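Hypothetical protein (Legionella pneumophila subsp. pneumophila, PDB 4G2A) is of unknown function but may bind a nutrient, and joins a DUF4424 region to a YARHG domain. Local coordinates at residues A[51-56]-A[132-137]; A[14-19]-A[61-66]. One frame throughout, in Å; residues are numbered along the deposited sequence.

Contact 1. Residues A[51-56]-A[132-137]; sequences TFKNTL and PPLATV
The carbonyl oxygen of Pro132 is held by two donors arriving from opposite faces of its plane: Asn54 ND2 across the contact, at 3.1 Å, and Ala135 N, which closes the type II turn Pro132–Ala135. Pro132 O lies close to the plane of the Asn54 amide, whose ND2 itself stands above the plane of that carbonyl, and CG, anti to the backbone N (chi1 179°), carries the amide over to the turn. ND2 also donates to Lys58 O, while OD1 takes the N-H of Leu56 from above its plane and closes an Asx turn. Leu56 O in turn receives Leu134 N at 3.1 Å.

Toward the strands the ladder is antiparallel. Asn54 N gives a straight bond of 2.8 Å to Ala135 O (172°), and Phe52 and Val137 form a hydrogen-bonded pair. On the face of Lys53 and Thr136, methyls Thr51 CG2 and Thr136 CG2 meet at 3.4 Å. The Lys53 chain runs beside Leu134, pointing the same way, and bends at its last torsion; Leu134 CD2 rests 3.5 Å from Thr55 O. Phe52, on the other face, packs against Phe131 and Trp167. Bonds at both ends of the Asn54 amide should hold its rotation, tying two chain reversals together where the ladder ends.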
ATOM      1  N   THR A  51     -12.797   7.560 -16.929  1.00 30.47           N
ATOM      2  CA  THR A  51     -13.698   8.103 -17.936  1.00 31.57           C
ATOM      3  C   THR A  51     -12.889   9.126 -18.704  1.00 34.95           C
ATOM      4  O   THR A  51     -12.300  10.020 -18.099  1.00 36.68           O
ATOM      5  CB  THR A  51     -14.974   8.672 -17.269  1.00 37.86           C
ATOM      6  OG1 THR A  51     -15.529   7.713 -16.371  1.00 43.97           O
ATOM      7  CG2 THR A  51     -16.017   9.074 -18.252  1.00 31.68           C
ATOM      8  N   PHE A  52     -12.809   8.959 -20.009  1.00 29.37           N
ATOM      9  CA  PHE A  52     -12.071   9.849 -20.907  1.00 28.84           C
ATOM     10  C   PHE A  52     -13.013  10.488 -21.879  1.00 34.63           C
ATOM     11  O   PHE A  52     -13.931   9.814 -22.346  1.00 36.56           O
ATOM     12  CB  PHE A  52     -11.000   9.075 -21.691  1.00 29.63           C
ATOM     13  CG  PHE A  52      -9.873   8.523 -20.856  1.00 29.93           C
ATOM     14  CD1 PHE A  52      -8.752   9.294 -20.578  1.00 33.07           C
ATOM     15  CD2 PHE A  52      -9.912   7.220 -20.384  1.00 30.79           C
ATOM     16  CE1 PHE A  52      -7.707   8.778 -19.822  1.00 33.92           C
ATOM     17  CE2 PHE A  52      -8.866   6.701 -19.631  1.00 33.36           C
ATOM     18  CZ  PHE A  52      -7.761   7.475 -19.364  1.00 32.20           C
ATOM     19  N   LYS A  53     -12.790  11.762 -22.222  1.00 30.65           N
ATOM     20  CA  LYS A  53     -13.629  12.418 -23.212  1.00 31.41           C
ATOM     21  C   LYS A  53     -12.802  12.983 -24.392  1.00 36.06           C
ATOM     22  O   LYS A  53     -11.824  13.711 -24.192  1.00 34.18           O
ATOM     23  CB  LYS A  53     -14.509  13.530 -22.601  1.00 32.64           C
ATOM     24  CG  LYS A  53     -15.609  13.963 -23.579  1.00 35.85           C
ATOM     25  CD  LYS A  53     -16.446  15.136 -23.107  1.00 47.62           C
ATOM     26  CE  LYS A  53     -17.243  15.785 -24.232  1.00 42.50           C
ATOM     27  NZ  LYS A  53     -16.438  16.805 -24.977  1.00 47.37           N
ATOM     28  N   ASN A  54     -13.236  12.650 -25.625  1.00 34.10           N
ATOM     29  CA  ASN A  54     -12.685  13.206 -26.844  1.00 35.29           C
ATOM     30  C   ASN A  54     -13.247  14.632 -26.976  1.00 42.13           C
ATOM     31  O   ASN A  54     -14.462  14.795 -27.082  1.00 40.94           O
ATOM     32  CB  ASN A  54     -13.050  12.338 -28.054  1.00 37.73           C
ATOM     33  CG  ASN A  54     -12.531  12.884 -29.371  1.00 43.77           C
ATOM     34  OD1 ASN A  54     -11.647  13.733 -29.410  1.00 41.37           O
ATOM     35  ND2 ASN A  54     -13.027  12.375 -30.476  1.00 29.93           N
ATOM     36  N   THR A  55     -12.384  15.658 -26.913  1.00 40.88           N
ATOM     37  CA  THR A  55     -12.864  17.038 -26.967  1.00 43.01           C
ATOM     38  C   THR A  55     -12.946  17.566 -28.405  1.00 49.91           C
ATOM     39  O   THR A  55     -13.434  18.684 -28.611  1.00 52.52           O
ATOM     40  CB  THR A  55     -12.015  17.952 -26.092  1.00 50.56           C
ATOM     41  OG1 THR A  55     -10.709  18.057 -26.655  1.00 54.76           O
ATOM     42  CG2 THR A  55     -11.961  17.488 -24.653  1.00 41.14           C
ATOM     43  N   LEU A  56     -12.513  16.750 -29.392  1.00 45.34           N
ATOM     44  CA  LEU A  56     -12.546  17.078 -30.823  1.00 45.77           C
ATOM     45  C   LEU A  56     -13.802  16.547 -31.485  1.00 49.01           C
ATOM     46  O   LEU A  56     -14.209  15.423 -31.211  1.00 48.51           O
ATOM     47  CB  LEU A  56     -11.318  16.498 -31.548  1.00 45.06           C
ATOM     48  CG  LEU A  56      -9.945  16.929 -31.076  1.00 49.18           C
ATOM     49  CD1 LEU A  56      -8.863  16.238 -31.900  1.00 48.93           C
ATOM     50  CD2 LEU A  56      -9.766  18.452 -31.173  1.00 53.60           C
ATOM     51  N   PRO A 132     -15.072   7.919 -31.144  1.00 40.84           N
ATOM     52  CA  PRO A 132     -15.925   8.617 -32.126  1.00 41.81           C
ATOM     53  C   PRO A 132     -15.973  10.147 -31.856  1.00 43.65           C
ATOM     54  O   PRO A 132     -15.530  10.580 -30.783  1.00 40.50           O
ATOM     55  CB  PRO A 132     -17.317   7.984 -31.884  1.00 44.16           C
ATOM     56  CG  PRO A 132     -17.051   6.696 -31.207  1.00 47.79           C
ATOM     57  CD  PRO A 132     -15.862   6.962 -30.343  1.00 42.04           C
ATOM     58  N   PRO A 133     -16.523  10.996 -32.763  1.00 41.55           N
ATOM     59  CA  PRO A 133     -16.560  12.452 -32.478  1.00 42.15           C
ATOM     60  C   PRO A 133     -17.261  12.819 -31.161  1.00 46.57           C
ATOM     61  O   PRO A 133     -18.384  12.380 -30.901  1.00 47.92           O
ATOM     62  CB  PRO A 133     -17.326  13.028 -33.683  1.00 45.76           C
ATOM     63  CG  PRO A 133     -17.088  12.050 -34.777  1.00 49.91           C
ATOM     64  CD  PRO A 133     -17.074  10.702 -34.103  1.00 44.34           C
ATOM     65  N   LEU A 134     -16.563  13.611 -30.324  1.00 41.88           N
ATOM     66  CA  LEU A 134     -16.966  14.143 -29.006  1.00 40.99           C
ATOM     67  C   LEU A 134     -17.396  13.056 -27.971  1.00 43.68           C
ATOM     68  O   LEU A 134     -18.028  13.377 -26.952  1.00 42.56           O
ATOM     69  CB  LEU A 134     -18.075  15.212 -29.164  1.00 42.57           C
ATOM     70  CG  LEU A 134     -17.635  16.539 -29.805  1.00 48.10           C
ATOM     71  CD1 LEU A 134     -18.824  17.439 -30.066  1.00 48.80           C
ATOM     72  CD2 LEU A 134     -16.564  17.268 -28.951  1.00 48.61           C
ATOM     73  N   ALA A 135     -16.982  11.800 -28.200  1.00 39.83           N
ATOM     74  CA  ALA A 135     -17.378  10.655 -27.399  1.00 39.04           C
ATOM     75  C   ALA A 135     -16.529  10.412 -26.157  1.00 41.21           C
ATOM     76  O   ALA A 135     -15.397  10.869 -26.052  1.00 39.95           O
ATOM     77  CB  ALA A 135     -17.376   9.410 -28.257  1.00 40.22           C
ATOM     78  N   THR A 136     -17.134   9.689 -25.197  1.00 37.95           N
ATOM     79  CA  THR A 136     -16.572   9.255 -23.924  1.00 36.47           C
ATOM     80  C   THR A 136     -16.176   7.764 -24.056  1.00 39.40           C
ATOM     81  O   THR A 136     -16.913   6.967 -24.644  1.00 40.18           O
ATOM     82  CB  THR A 136     -17.605   9.507 -22.790  1.00 42.66           C
ATOM     83  OG1 THR A 136     -17.851  10.908 -22.655  1.00 42.19           O
ATOM     84  CG2 THR A 136     -17.164   8.965 -21.452  1.00 39.60           C
ATOM     85  N   VAL A 137     -15.027   7.400 -23.527  1.00 34.71           N
ATOM     86  CA  VAL A 137     -14.576   6.008 -23.550  1.00 34.23           C
ATOM     87  C   VAL A 137     -14.309   5.602 -22.114  1.00 37.63           C
ATOM     88  O   VAL A 137     -13.697   6.357 -21.357  1.00 36.38           O
ATOM     89  CB  VAL A 137     -13.362   5.768 -24.505  1.00 37.19           C
ATOM     90  CG1 VAL A 137     -12.677   4.430 -24.252  1.00 35.74           C
ATOM     91  CG2 VAL A 137     -13.803   5.866 -25.963  1.00 38.45           C
TER

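Contact 2. Residues A[14-19]-A[61-66]; sequences IPVSQP and TISMAF. With SO4 (sulfate ion), chain B.
Val16 points at strand 60-68 and lays CG2 3.7 Å from CB of Ser63, whose side chain leaves to the side, where a short antiparallel ladder, Ile14–Pro15 against that strand, gives way to loop. Val16 CG1, anti to the backbone N (chi1 176°), merely lies beside sulfate O1 at 3.9 Å. Backbone bonds hold the ladder: Ile14 and Ala65 are a hydrogen-bonded pair, with Ile14 N 2.8 Å from Ala65 O, whereas the bond from Val16 N to Ser63 O is weak. Ile14 and Ala65 share one face, CG1 of Ile14 being 4.2 Å from Ala65 CB. Pro15 and Met64 (a selenomethionine) occupy the other; the extended chain of Met64 leads away from 14-19 toward Trp127 and Thr129 of strand 123-131, and Pro15 packs on Leu166 and Trp167. Further along, the loop brings the Pro19 ring back, and its CB meets Ile62 CG2 at 3.9 Å.

Between the loop and the strand sits a sulfate, probably from the crystallisation liquor. Ser17 OG donates to its O2 at 3.0 Å, and a water accepts from Ser17 N. Sulfate O4 takes the backbone N-H of Ser63 at 2.7 Å, almost straight at 169°.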
ATOM      1  N   ILE A  14      -1.695   6.331 -19.391  1.00 29.78           N
ATOM      2  CA  ILE A  14      -1.106   7.539 -19.947  1.00 29.38           C
ATOM      3  C   ILE A  14      -1.155   7.496 -21.476  1.00 34.98           C
ATOM      4  O   ILE A  14      -1.128   6.408 -22.051  1.00 34.67           O
ATOM      5  CB  ILE A  14       0.334   7.779 -19.411  1.00 31.90           C
ATOM      6  CG1 ILE A  14       1.294   6.643 -19.753  1.00 31.94           C
ATOM      7  CG2 ILE A  14       0.337   8.065 -17.924  1.00 31.93           C
ATOM      8  CD1 ILE A  14       2.489   7.109 -20.450  1.00 38.87           C
ATOM      9  N   PRO A  15      -1.164   8.655 -22.164  1.00 33.45           N
ATOM     10  CA  PRO A  15      -1.096   8.614 -23.633  1.00 34.52           C
ATOM     11  C   PRO A  15       0.355   8.526 -24.127  1.00 41.87           C
ATOM     12  O   PRO A  15       1.261   9.058 -23.489  1.00 39.61           O
ATOM     13  CB  PRO A  15      -1.746   9.935 -24.057  1.00 36.96           C
ATOM     14  CG  PRO A  15      -1.619  10.858 -22.870  1.00 40.13           C
ATOM     15  CD  PRO A  15      -1.202  10.050 -21.660  1.00 34.82           C
ATOM     16  N   VAL A  16       0.565   7.853 -25.277  1.00 43.11           N
ATOM     17  CA  VAL A  16       1.868   7.694 -25.927  1.00 44.74           C
ATOM     18  C   VAL A  16       2.287   9.062 -26.515  1.00 52.56           C
ATOM     19  O   VAL A  16       3.453   9.444 -26.395  1.00 52.56           O
ATOM     20  CB  VAL A  16       1.815   6.567 -26.999  1.00 49.24           C
ATOM     21  CG1 VAL A  16       3.135   6.443 -27.758  1.00 49.59           C
ATOM     22  CG2 VAL A  16       1.444   5.231 -26.368  1.00 48.09           C
ATOM     23  N   SER A  17       1.315   9.812 -27.078  1.00 51.70           N
ATOM     24  CA  SER A  17       1.490  11.153 -27.660  1.00 53.70           C
ATOM     25  C   SER A  17       0.785  12.252 -26.796  1.00 56.67           C
ATOM     26  O   SER A  17       0.653  12.077 -25.585  1.00 55.28           O
ATOM     27  CB  SER A  17       0.967  11.174 -29.100  1.00 59.24           C
ATOM     28  OG  SER A  17       1.698  10.282 -29.924  1.00 70.22           O
ATOM     29  N   GLN A  18       0.400  13.398 -27.411  1.00 53.86           N
ATOM     30  CA  GLN A  18      -0.281  14.525 -26.747  1.00 53.91           C
ATOM     31  C   GLN A  18      -1.688  14.678 -27.370  1.00 57.23           C
ATOM     32  O   GLN A  18      -1.871  15.492 -28.282  1.00 58.36           O
ATOM     33  CB  GLN A  18       0.544  15.829 -26.862  1.00 56.61           C
ATOM     34  CG  GLN A  18       1.957  15.748 -26.277  1.00 79.50           C
ATOM     35  CD  GLN A  18       2.914  16.745 -26.904  1.00103.21           C
ATOM     36  OE1 GLN A  18       3.074  16.815 -28.130  1.00 98.61           O
ATOM     37  NE2 GLN A  18       3.616  17.501 -26.070  1.00 95.39           N
ATOM     38  N   PRO A  19      -2.682  13.857 -26.957  1.00 51.99           N
ATOM     39  CA  PRO A  19      -3.995  13.929 -27.605  1.00 51.65           C
ATOM     40  C   PRO A  19      -4.931  14.956 -26.976  1.00 54.41           C
ATOM     41  O   PRO A  19      -4.696  15.448 -25.868  1.00 53.74           O
ATOM     42  CB  PRO A  19      -4.534  12.513 -27.403  1.00 52.19           C
ATOM     43  CG  PRO A  19      -4.021  12.124 -26.070  1.00 55.59           C
ATOM     44  CD  PRO A  19      -2.677  12.816 -25.907  1.00 52.02           C
ATOM     45  N   THR A  61      -7.981   7.899 -32.868  1.00 46.15           N
ATOM     46  CA  THR A  61      -7.437   6.603 -32.465  1.00 45.37           C
ATOM     47  C   THR A  61      -6.118   6.880 -31.772  1.00 47.97           C
ATOM     48  O   THR A  61      -5.221   7.495 -32.359  1.00 48.27           O
ATOM     49  CB  THR A  61      -7.311   5.629 -33.660  1.00 59.37           C
ATOM     50  OG1 THR A  61      -8.595   5.468 -34.274  1.00 65.58           O
ATOM     51  CG2 THR A  61      -6.774   4.261 -33.246  1.00 56.24           C
ATOM     52  N   ILE A  62      -6.027   6.488 -30.500  1.00 43.59           N
ATOM     53  CA  ILE A  62      -4.825   6.709 -29.699  1.00 42.36           C
ATOM     54  C   ILE A  62      -4.384   5.403 -29.029  1.00 44.99           C
ATOM     55  O   ILE A  62      -5.181   4.492 -28.794  1.00 45.18           O
ATOM     56  CB  ILE A  62      -4.973   7.865 -28.643  1.00 44.78           C
ATOM     57  CG1 ILE A  62      -5.843   7.474 -27.423  1.00 44.27           C
ATOM     58  CG2 ILE A  62      -5.412   9.203 -29.254  1.00 45.26           C
ATOM     59  CD1 ILE A  62      -5.313   7.990 -26.097  1.00 46.89           C
ATOM     60  N   SER A  63      -3.104   5.332 -28.732  1.00 39.77           N
ATOM     61  CA  SER A  63      -2.511   4.231 -28.012  1.00 38.08           C
ATOM     62  C   SER A  63      -2.357   4.678 -26.540  1.00 39.22           C
ATOM     63  O   SER A  63      -1.870   5.781 -26.257  1.00 38.84           O
ATOM     64  CB  SER A  63      -1.179   3.839 -28.652  1.00 42.32           C
ATOM     65  OG  SER A  63      -0.687   2.611 -28.140  1.00 54.00           O
HETATM   66  N   MSE A  64      -2.883   3.875 -25.623  1.00 33.89           N
HETATM   67  CA  MSE A  64      -2.804   4.130 -24.189  1.00 31.48           C
HETATM   68  C   MSE A  64      -1.834   3.166 -23.587  1.00 34.33           C
HETATM   69  O   MSE A  64      -1.729   2.038 -24.066  1.00 33.58           O
HETATM   70  CB  MSE A  64      -4.162   3.960 -23.523  1.00 33.25           C
HETATM   71  CG  MSE A  64      -5.091   5.110 -23.713  1.00 40.29           C
HETATM   72 SE   MSE A  64      -6.522   4.981 -22.404  0.75 46.86          SE
HETATM   73  CE  MSE A  64      -7.700   6.315 -23.212  1.00 43.68           C
ATOM     74  N   ALA A  65      -1.154   3.580 -22.506  1.00 30.64           N
ATOM     75  CA  ALA A  65      -0.190   2.725 -21.830  1.00 28.77           C
ATOM     76  C   ALA A  65      -0.372   2.737 -20.332  1.00 31.76           C
ATOM     77  O   ALA A  65      -0.655   3.796 -19.751  1.00 30.21           O
ATOM     78  CB  ALA A  65       1.221   3.166 -22.173  1.00 29.21           C
ATOM     79  N   PHE A  66      -0.198   1.545 -19.705  1.00 28.19           N
ATOM     80  CA  PHE A  66      -0.183   1.368 -18.252  1.00 26.58           C
ATOM     81  C   PHE A  66       1.279   1.139 -17.846  1.00 28.45           C
ATOM     82  O   PHE A  66       1.768   0.043 -18.077  1.00 26.21           O
ATOM     83  CB  PHE A  66      -1.094   0.219 -17.764  1.00 27.71           C
ATOM     84  CG  PHE A  66      -0.853  -0.187 -16.314  1.00 27.76           C
ATOM     85  CD1 PHE A  66      -1.425   0.528 -15.266  1.00 28.77           C
ATOM     86  CD2 PHE A  66      -0.071  -1.293 -16.002  1.00 28.26           C
ATOM     87  CE1 PHE A  66      -1.235   0.130 -13.936  1.00 27.35           C
ATOM     88  CE2 PHE A  66       0.128  -1.679 -14.667  1.00 29.06           C
ATOM     89  CZ  PHE A  66      -0.465  -0.968 -13.648  1.00 25.66           C
TER
HETATM   90  S   SO4 B 401      -0.722   7.307 -30.689  0.60 75.12           S
HETATM   91  O1  SO4 B 401       0.605   6.685 -30.709  0.60 75.32           O
HETATM   92  O2  SO4 B 401      -0.627   8.728 -31.030  0.60 75.06           O
HETATM   93  O3  SO4 B 401      -1.595   6.637 -31.658  0.60 75.39           O
HETATM   94  O4  SO4 B 401      -1.277   7.176 -29.354  0.60 74.60           O
HETATM   95  O   HOH W   1      -1.546   8.952 -27.647  1.00 56.57           O

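In the fold
The centres of contacts 1 and 2 lie about 14 Å apart, and both sit on the same side of the chain's centre, far from it, in the strand-rich part that precedes the C-terminal helices. Along the chain the segments alternate: 14-19, 51-56, 61-66, 132-137. Strands 43-54 and 60-68 follow one another, so the turn between them joins the two contacts directly. Strand 123-131, which pairs with 60-68, leads through the turn at 132-135 into strand 136-150, the partner of 43-54. Contacts 1 and 2 touch where Phe52 CD2 packs 3.7 Å from Met64 CE. Such interlacing ties distant parts of the sequence into one end of the beta-rich portion.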